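Local coordinates for protein possible galactose mutarotase (Streptomyces platensis subsp. rosaceus, PDB 4RNL) that probably acts as an aldose 1-epimerase that interconverts the alpha and beta anomers of galactose or a related sugar, although its substrate is not established, at residues 105-108 with 109-112; 280-283 with 284-287. One frame throughout, in Å; residues are numbered along the deposited sequence.

Contact 1 (105-108 with 109-112)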
ATOM      1  N   PRO A 105      -3.698 -17.727  11.574  1.00 17.10           N
ATOM      2  CA  PRO A 105      -3.264 -16.655  12.477  1.00 14.81           C
ATOM      3  C   PRO A 105      -1.783 -16.354  12.284  1.00 17.03           C
ATOM      4  O   PRO A 105      -0.945 -16.967  12.949  1.00 25.45           O
ATOM      5  CB  PRO A 105      -3.519 -17.246  13.868  1.00 18.32           C
ATOM      6  CG  PRO A 105      -3.377 -18.740  13.674  1.00 26.35           C
ATOM      7  CD  PRO A 105      -3.832 -19.028  12.257  1.00 20.27           C
ATOM      8  N   ASN A 106      -1.464 -15.431  11.383  1.00 15.96           N
ATOM      9  CA  ASN A 106      -0.067 -15.093  11.100  1.00 15.24           C
ATOM     10  C   ASN A 106       0.428 -13.858  11.856  1.00 17.76           C
ATOM     11  O   ASN A 106       1.577 -13.444  11.705  1.00 18.28           O
ATOM     12  CB  ASN A 106       0.155 -14.917   9.592  1.00 14.41           C
ATOM     13  CG  ASN A 106      -0.600 -13.732   9.027  1.00 16.16           C
ATOM     14  OD1 ASN A 106      -1.671 -13.374   9.522  1.00 16.37           O
ATOM     15  ND2 ASN A 106      -0.037 -13.103   7.995  1.00 11.02           N
ATOM     16  N   ASN A 107      -0.436 -13.275  12.680  1.00 14.68           N
ATOM     17  CA  ASN A 107      -0.067 -12.100  13.468  1.00 18.64           C
ATOM     18  C   ASN A 107      -0.592 -12.262  14.887  1.00 21.88           C
ATOM     19  O   ASN A 107      -1.638 -11.711  15.243  1.00 20.24           O
ATOM     20  CB  ASN A 107      -0.625 -10.836  12.800  1.00 19.03           C
ATOM     21  CG  ASN A 107      -0.329  -9.563  13.583  1.00 27.65           C
ATOM     22  OD1 ASN A 107      -1.218  -8.743  13.802  1.00 30.86           O
ATOM     23  ND2 ASN A 107       0.915  -9.396  14.002  1.00 25.73           N
ATOM     24  N   GLY A 108       0.129 -13.032  15.699  1.00 19.19           N
ATOM     25  CA  GLY A 108      -0.401 -13.448  16.986  1.00 20.79           C
ATOM     26  C   GLY A 108      -1.685 -14.221  16.746  1.00 25.80           C
ATOM     27  O   GLY A 108      -1.697 -15.189  15.986  1.00 26.67           O
ATOM     28  N   ARG A 109      -2.777 -13.785  17.365  1.00 22.87           N
ATOM     29  CA  ARG A 109      -4.047 -14.484  17.217  1.00 22.22           C
ATOM     30  C   ARG A 109      -4.784 -14.056  15.959  1.00 20.08           C
ATOM     31  O   ARG A 109      -5.779 -14.677  15.579  1.00 17.36           O
ATOM     32  CB  ARG A 109      -4.939 -14.235  18.436  1.00 22.98           C
ATOM     33  CG  ARG A 109      -4.483 -14.956  19.690  1.00 27.59           C
ATOM     34  CD  ARG A 109      -5.298 -14.529  20.899  1.00 46.20           C
ATOM     35  NE  ARG A 109      -4.434 -14.253  22.044  1.00 57.30           N
ATOM     36  CZ  ARG A 109      -4.479 -14.903  23.202  1.00 61.88           C
ATOM     37  NH1 ARG A 109      -5.363 -15.871  23.393  1.00 64.74           N
ATOM     38  NH2 ARG A 109      -3.640 -14.573  24.176  1.00 62.71           N
ATOM     39  N   HIS A 110      -4.291 -13.000  15.320  1.00 16.20           N
ATOM     40  CA  HIS A 110      -5.019 -12.349  14.239  1.00 14.57           C
ATOM     41  C   HIS A 110      -4.510 -12.748  12.861  1.00 15.23           C
ATOM     42  O   HIS A 110      -3.410 -13.282  12.718  1.00 17.71           O
ATOM     43  CB  HIS A 110      -4.923 -10.824  14.377  1.00 16.67           C
ATOM     44  CG  HIS A 110      -5.249 -10.321  15.747  1.00 17.56           C
ATOM     45  ND1 HIS A 110      -6.369 -10.724  16.438  1.00 18.64           N
ATOM     46  CD2 HIS A 110      -4.607  -9.440  16.551  1.00 18.25           C
ATOM     47  CE1 HIS A 110      -6.401 -10.124  17.615  1.00 20.34           C
ATOM     48  NE2 HIS A 110      -5.339  -9.339  17.707  1.00 19.56           N
ATOM     49  N   SER A 111      -5.322 -12.474  11.847  1.00 14.83           N
ATOM     50  CA  SER A 111      -4.881 -12.561  10.459  1.00 15.52           C
ATOM     51  C   SER A 111      -4.439 -11.185   9.973  1.00 14.94           C
ATOM     52  O   SER A 111      -5.137 -10.188  10.201  1.00 14.88           O
ATOM     53  CB  SER A 111      -6.027 -13.075   9.587  1.00 15.50           C
ATOM     54  OG  SER A 111      -5.786 -12.776   8.221  1.00 15.74           O
ATOM     55  N   LEU A 112      -3.286 -11.121   9.303  1.00 13.33           N
ATOM     56  CA  LEU A 112      -2.749  -9.846   8.810  1.00 10.79           C
ATOM     57  C   LEU A 112      -2.446  -9.930   7.326  1.00 11.15           C
ATOM     58  O   LEU A 112      -1.813 -10.894   6.873  1.00 14.30           O
ATOM     59  CB  LEU A 112      -1.456  -9.479   9.553  1.00 13.65           C
ATOM     60  CG  LEU A 112      -0.644  -8.297   9.012  1.00 16.23           C
ATOM     61  CD1 LEU A 112      -1.377  -6.972   9.208  1.00 16.15           C
ATOM     62  CD2 LEU A 112       0.722  -8.258   9.676  1.00 21.45           C
TER

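Contact 2 (280-283 with 284-287)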
ATOM      1  N   GLN A 280      -4.013   3.977   6.419  1.00 13.01           N
ATOM      2  CA  GLN A 280      -3.138   3.508   7.483  1.00 11.47           C
ATOM      3  C   GLN A 280      -1.832   4.285   7.397  1.00 11.79           C
ATOM      4  O   GLN A 280      -1.194   4.307   6.352  1.00 12.52           O
ATOM      5  CB  GLN A 280      -2.847   2.012   7.318  1.00 12.01           C
ATOM      6  CG  GLN A 280      -2.180   1.364   8.530  1.00 11.99           C
ATOM      7  CD  GLN A 280      -3.165   1.051   9.633  1.00 14.15           C
ATOM      8  OE1 GLN A 280      -4.385   1.111   9.427  1.00 11.53           O
ATOM      9  NE2 GLN A 280      -2.650   0.727  10.817  1.00 14.27           N
ATOM     10  N   LEU A 281      -1.440   4.929   8.489  1.00  9.24           N
ATOM     11  CA  LEU A 281      -0.151   5.603   8.548  1.00 12.41           C
ATOM     12  C   LEU A 281       0.759   4.690   9.355  1.00 11.21           C
ATOM     13  O   LEU A 281       0.453   4.375  10.493  1.00 10.18           O
ATOM     14  CB  LEU A 281      -0.300   6.957   9.252  1.00 11.87           C
ATOM     15  CG  LEU A 281       0.995   7.700   9.586  1.00 11.38           C
ATOM     16  CD1 LEU A 281       1.803   7.934   8.331  1.00 15.06           C
ATOM     17  CD2 LEU A 281       0.685   9.027  10.276  1.00 15.82           C
ATOM     18  N   TYR A 282       1.853   4.230   8.762  1.00 10.81           N
ATOM     19  CA  TYR A 282       2.767   3.354   9.485  1.00  9.88           C
ATOM     20  C   TYR A 282       4.185   3.867   9.342  1.00 14.41           C
ATOM     21  O   TYR A 282       4.672   4.067   8.233  1.00 10.84           O
ATOM     22  CB  TYR A 282       2.656   1.900   8.996  1.00  9.81           C
ATOM     23  CG  TYR A 282       3.636   0.989   9.699  1.00 10.67           C
ATOM     24  CD1 TYR A 282       3.699   0.948  11.088  1.00 13.37           C
ATOM     25  CD2 TYR A 282       4.507   0.180   8.975  1.00 13.24           C
ATOM     26  CE1 TYR A 282       4.613   0.124  11.746  1.00 13.02           C
ATOM     27  CE2 TYR A 282       5.418  -0.651   9.616  1.00 12.82           C
ATOM     28  CZ  TYR A 282       5.463  -0.674  10.998  1.00 16.31           C
ATOM     29  OH  TYR A 282       6.367  -1.492  11.629  1.00 14.35           O
ATOM     30  N   THR A 283       4.842   4.092  10.470  1.00 11.24           N
ATOM     31  CA  THR A 283       6.161   4.717  10.456  1.00  9.72           C
ATOM     32  C   THR A 283       7.331   3.737  10.537  1.00 15.64           C
ATOM     33  O   THR A 283       8.425   4.130  10.921  1.00 12.63           O
ATOM     34  CB  THR A 283       6.293   5.774  11.575  1.00 15.92           C
ATOM     35  OG1 THR A 283       5.897   5.192  12.829  1.00 11.35           O
ATOM     36  CG2 THR A 283       5.385   6.958  11.279  1.00 16.38           C
ATOM     37  N   ALA A 284       7.104   2.475  10.180  1.00 14.34           N
ATOM     38  CA  ALA A 284       8.200   1.505   9.997  1.00 11.36           C
ATOM     39  C   ALA A 284       9.058   1.305  11.236  1.00 16.67           C
ATOM     40  O   ALA A 284      10.293   1.237  11.155  1.00 17.92           O
ATOM     41  CB  ALA A 284       9.092   1.907   8.798  1.00 11.04           C
ATOM     42  N   ASP A 285       8.424   1.202  12.393  1.00 17.19           N
ATOM     43  CA  ASP A 285       9.203   1.104  13.615  1.00 19.01           C
ATOM     44  C   ASP A 285       9.839  -0.265  13.838  1.00 13.70           C
ATOM     45  O   ASP A 285      10.717  -0.408  14.683  1.00 17.82           O
ATOM     46  CB  ASP A 285       8.366   1.560  14.807  1.00 26.19           C
ATOM     47  CG  ASP A 285       7.813   2.947  14.597  1.00 32.87           C
ATOM     48  OD1 ASP A 285       8.522   3.925  14.931  1.00 33.65           O
ATOM     49  OD2 ASP A 285       6.692   3.051  14.048  1.00 34.80           O
ATOM     50  N   HIS A 286       9.429  -1.261  13.061  1.00 16.59           N
ATOM     51  CA  HIS A 286      10.008  -2.598  13.202  1.00 18.43           C
ATOM     52  C   HIS A 286      11.417  -2.677  12.608  1.00 17.24           C
ATOM     53  O   HIS A 286      12.187  -3.575  12.932  1.00 21.50           O
ATOM     54  CB  HIS A 286       9.113  -3.634  12.534  1.00 15.69           C
ATOM     55  CG  HIS A 286       9.166  -3.599  11.040  1.00 16.81           C
ATOM     56  ND1 HIS A 286       8.432  -2.705  10.289  1.00 18.60           N
ATOM     57  CD2 HIS A 286       9.864  -4.351  10.157  1.00 16.21           C
ATOM     58  CE1 HIS A 286       8.681  -2.905   9.005  1.00 17.19           C
ATOM     59  NE2 HIS A 286       9.542  -3.903   8.898  1.00 16.51           N
ATOM     60  N   LEU A 287      11.750  -1.733  11.732  1.00 17.68           N
ATOM     61  CA  LEU A 287      13.071  -1.719  11.094  1.00 17.60           C
ATOM     62  C   LEU A 287      14.189  -1.507  12.122  1.00 18.94           C
ATOM     63  O   LEU A 287      14.080  -0.658  13.016  1.00 22.33           O
ATOM     64  CB  LEU A 287      13.113  -0.661   9.983  1.00 13.20           C
ATOM     65  CG  LEU A 287      12.147  -0.980   8.831  1.00 16.15           C
ATOM     66  CD1 LEU A 287      12.139   0.114   7.771  1.00 12.32           C
ATOM     67  CD2 LEU A 287      12.496  -2.307   8.189  1.00 13.07           C
TER

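Contact 1 (105-108 with 109-112)
N106 turns its carboxamide edge-on to the backbone of L112 and grips both polar atoms of that residue. N106 OD1 accepts the amide hydrogen of L112 N at 2.8 Å, in the carbonyl plane and on a lone pair. N106 ND2 donates to L112 O at 3.0 Å, nearly straight at 167°, with the acceptor almost in the amide plane. Two bonds in one plane fix the rotation of the carboxamide, and they are reached because CG lies between the backbone N and the carbonyl carbon (chi1 65°), bringing the amide alongside the backbone of L112. An alanine here would probably leave L112 N and O without these mates and the chain at L112 freer to shift. N107 aims its CB at 109-112 and meets L112 with carbon: N107 CB lies 3.6 Å from L112 CB, the two side chains slanting past each other, while its OD1 goes on to R88. H110 brings CB to 3.5 Å from N107 O, its imidazole oblique to that oxygen and held by G91 and T213. The backbone closes on itself here: N107 N donates to H110 O at 3.0 Å, and H110 N returns a bond to N107 O, also 3.0 Å, from well above the carbonyl plane. G108 sits in the turn with positive phi, where a CB would collide with R109 N. The arrangement is a type II' beta turn from N107 to H110, closed by one antiparallel hydrogen-bonded pair, with N106 and N107 together facing H110 as a classic beta bulge.

Contact 2 (280-283 with 284-287)
Y282 carries CG anti to its own backbone N (chi1 178°), which sends the phenol ring forward beneath the chain that follows it. H286, four residues on, folds back to meet it, its CG tucked between the backbone N and the carbonyl carbon (chi1 74°). The phenol oxygen and the imidazole therefore converge: Y282 OH and H286 ND1 are hydrogen-bonded at 2.7 Å, and either could be the donor. ND1 lies at the edge of the phenol ring and near its plane, and OH likewise approaches the imidazole at its edge. The rings are almost coplanar, tilted by only 7° with centroids 5.9 Å apart, and meet rim to rim without stacking. One face of the phenol is taken by the chain itself: A284 N stands over the ring centre, and A284 CA comes to 3.5 Å from Y282 CE2. Strand 278-282, part of an antiparallel sheet of the beta-supersandwich fold known in galactose mutarotases, ends here and passes into a type I beta turn from A284 to L287, whose backbone bond from L287 N to A284 O is weak at 3.4 Å. Just before the turn, T283 OG1 donates to D285 OD2 at 2.6 Å, meeting the syn side of the carboxylate slightly out of its plane; the same hydroxyl is also bonded to Y241 N, so two partners hold it. H286 has a second partner too, S76 at NE2, and L287 CG lies over one face of its ring. A glycerol about 4 Å from the side chain of Y282 and a phosphate ion about 6 Å from that of H286 probably came from the crystallisation medium, yet they may mark a pocket beside the phenol.

Contact 1 comes first along the chain and closes before contact 2 opens; their centres are about 18 Å apart and their nearest atoms about 8 Å, without touching. They belong to different sheets. Residues 105-112 lead into strand 111-112, which pairs with strand 88-89 near the surface, whereas residues 280-287 run off strand 278-282 of an antiparallel sheet of seven strands, nearer the centre of the chain. The chain around 87-88 relates them: R88 bonds to N107 in contact 1, and N87 touches Q280 in contact 2. A glycerol, probably a crystallisation additive, lies near a side chain of each contact and may mark a pocket; whether these belong to one site is not established.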